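Local coordinates for haloacid dehalogenase-like hydrolase (Klebsiella pneumoniae subsp. pneumoniae, PDB 3PGV), which probably acts as a metal-dependent phosphatase of the Cof family within the haloacid dehalogenase-like superfamily, and holds a calcium ion in this crystal, at residues Q22-D27 / D227-G232. Residues are numbered along the deposited sequence; the frame is centred on the assembly and turned at random.
Sequences QVVASD and DCIAFG. With CA (calcium ion), chain E.
Phe231 swings CG away from its own carbonyl carbon (chi1 -59°), which brings the ring back along the neighbouring strand until CE1 sits 4.1 Å from Val24 CG1; that methyl, trans to the backbone N of Val24 (chi1 172°), meets the ring at its edge. The other methyl of Val24, CG2, lies 3.7 Å from Ile229 CG2, the two side chains running side by side in the same direction. Together with Ser26, whose hydroxyl bonds the backbone O of Asp27, these residues lie on one face of the sheet, packed against helices 274-283 and 28-32. Val23, Ala25, Cys228 and Ala230 point to the other face, where Cys228 SG rests 3.7 Å from Val23 CB and the methyls of Ala25 and Ala230 meet, with Leu214 of helix 210-220 resting on Ala25 and Cys228. Five backbone hydrogen bonds join the parallel strands 23-27 and 228-232. The bond from Ala25 N to Ile229 O, at 2.7 Å, is nearly straight, whereas that from Phe231 N to Ala25 O is clearly bent (134° at the hydrogen). Ala25 O also receives a CA-H...O contact from Ala230 CA at 3.1 Å. At the C-terminal end, Asp27 N is held by Phe231 O, while its carboxylate reaches forward to bind calcium through OD2 at 2.2 Å. OD2 also takes a hydrogen bond from Thr31, and OD1 pairs with Lys210, interactions that probably fix the carboxylate's rotation. Asp29, through its backbone O, and Asp233, through OD1, complete the protein part of the metal site, Asp233 directly following strand 228-232. Two adjacent central parallel strands delivering acidic metal ligands from their C-terminal ends are characteristic of the Rossmann-like core and active site of haloacid dehalogenase-like hydrolases.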
loop_
_atom_site.group_PDB
_atom_site.type_symbol
_atom_site.label_atom_id
_atom_site.label_comp_id
_atom_site.label_asym_id
_atom_site.label_seq_id
_atom_site.Cartn_x
_atom_site.Cartn_y
_atom_site.Cartn_z
ATOM N N GLN A 22 13.404 -13.640 -9.174
ATOM C CA GLN A 22 13.767 -12.576 -10.112
ATOM C C GLN A 22 13.074 -11.268 -9.791
ATOM O O GLN A 22 13.503 -10.214 -10.271
ATOM C CB GLN A 22 13.478 -12.997 -11.566
ATOM C CG GLN A 22 14.524 -13.936 -12.144
ATOM C CD GLN A 22 15.896 -13.308 -12.160
ATOM O OE1 GLN A 22 16.109 -12.220 -12.714
ATOM N NE2 GLN A 22 16.853 -13.975 -11.537
ATOM N N VAL A 23 11.972 -11.328 -9.024
ATOM C CA VAL A 23 11.220 -10.130 -8.646
ATOM C C VAL A 23 11.200 -9.972 -7.129
ATOM O O VAL A 23 10.786 -10.892 -6.416
ATOM C CB VAL A 23 9.773 -10.149 -9.235
ATOM C CG1 VAL A 23 9.002 -8.883 -8.843
ATOM C CG2 VAL A 23 9.796 -10.324 -10.756
ATOM N N VAL A 24 11.651 -8.807 -6.634
ATOM C CA VAL A 24 11.573 -8.478 -5.223
ATOM C C VAL A 24 10.485 -7.423 -5.035
ATOM O O VAL A 24 10.561 -6.348 -5.640
ATOM C CB VAL A 24 12.941 -7.999 -4.642
ATOM C CG1 VAL A 24 12.780 -7.478 -3.212
ATOM C CG2 VAL A 24 13.978 -9.108 -4.693
ATOM N N ALA A 25 9.444 -7.747 -4.242
ATOM C CA ALA A 25 8.364 -6.803 -3.954
ATOM C C ALA A 25 8.446 -6.360 -2.517
ATOM O O ALA A 25 8.643 -7.188 -1.625
ATOM C CB ALA A 25 7.016 -7.439 -4.226
ATOM N N SER A 26 8.352 -5.063 -2.273
ATOM C CA SER A 26 8.435 -4.596 -0.914
ATOM C C SER A 26 7.502 -3.462 -0.634
ATOM O O SER A 26 7.454 -2.487 -1.391
ATOM C CB SER A 26 9.869 -4.198 -0.563
ATOM O OG SER A 26 10.002 -3.905 0.824
ATOM N N ASP A 27 6.804 -3.544 0.505
ATOM C CA ASP A 27 6.073 -2.428 1.066
ATOM C C ASP A 27 7.122 -1.350 1.476
ATOM O O ASP A 27 8.317 -1.662 1.580
ATOM C CB ASP A 27 5.256 -2.899 2.296
ATOM C CG ASP A 27 4.599 -1.783 3.096
ATOM O OD1 ASP A 27 4.120 -0.803 2.474
ATOM O OD2 ASP A 27 4.541 -1.902 4.343
ATOM N N ASP A 227 7.871 -16.219 -8.937
ATOM C CA ASP A 227 9.166 -15.559 -9.123
ATOM C C ASP A 227 9.333 -14.404 -8.161
ATOM O O ASP A 227 10.348 -13.693 -8.213
ATOM C CB ASP A 227 9.303 -15.065 -10.571
ATOM C CG ASP A 227 9.251 -16.179 -11.590
ATOM O OD1 ASP A 227 10.033 -17.147 -11.451
ATOM O OD2 ASP A 227 8.449 -16.077 -12.537
ATOM N N CYS A 228 8.345 -14.211 -7.268
ATOM C CA CYS A 228 8.343 -13.077 -6.356
ATOM C C CYS A 228 8.659 -13.427 -4.941
ATOM O O CYS A 228 8.108 -14.382 -4.392
ATOM C CB CYS A 228 7.029 -12.309 -6.453
ATOM S SG CYS A 228 6.639 -11.719 -8.114
ATOM N N ILE A 229 9.467 -12.583 -4.303
ATOM C CA ILE A 229 9.643 -12.557 -2.859
ATOM C C ILE A 229 9.099 -11.214 -2.367
ATOM O O ILE A 229 9.407 -10.175 -2.964
ATOM C CB ILE A 229 11.122 -12.807 -2.420
ATOM C CG1 ILE A 229 11.251 -12.770 -0.865
ATOM C CG2 ILE A 229 12.095 -11.812 -3.104
ATOM C CD1 ILE A 229 12.603 -13.216 -0.299
ATOM N N ALA A 230 8.196 -11.237 -1.361
ATOM C CA ALA A 230 7.563 -10.010 -0.883
ATOM C C ALA A 230 7.818 -9.724 0.596
ATOM O O ALA A 230 7.974 -10.653 1.397
ATOM C CB ALA A 230 6.078 -10.047 -1.158
ATOM N N PHE A 231 7.807 -8.427 0.967
ATOM C CA PHE A 231 8.023 -7.971 2.346
ATOM C C PHE A 231 6.928 -6.965 2.724
ATOM O O PHE A 231 6.598 -6.084 1.922
ATOM C CB PHE A 231 9.416 -7.327 2.481
ATOM C CG PHE A 231 10.568 -8.236 2.116
ATOM C CD1 PHE A 231 10.990 -8.360 0.792
ATOM C CD2 PHE A 231 11.284 -8.907 3.102
ATOM C CE1 PHE A 231 12.065 -9.201 0.454
ATOM C CE2 PHE A 231 12.359 -9.748 2.762
ATOM C CZ PHE A 231 12.744 -9.883 1.440
ATOM N N GLY A 232 6.366 -7.113 3.932
ATOM C CA GLY A 232 5.299 -6.233 4.427
ATOM C C GLY A 232 5.099 -6.284 5.935
ATOM O O GLY A 232 5.617 -7.185 6.612
HETATM CA CA CA E . 3.439 -0.783 5.870
HETATM O O HOH W 1 1.408 -1.896 4.651
#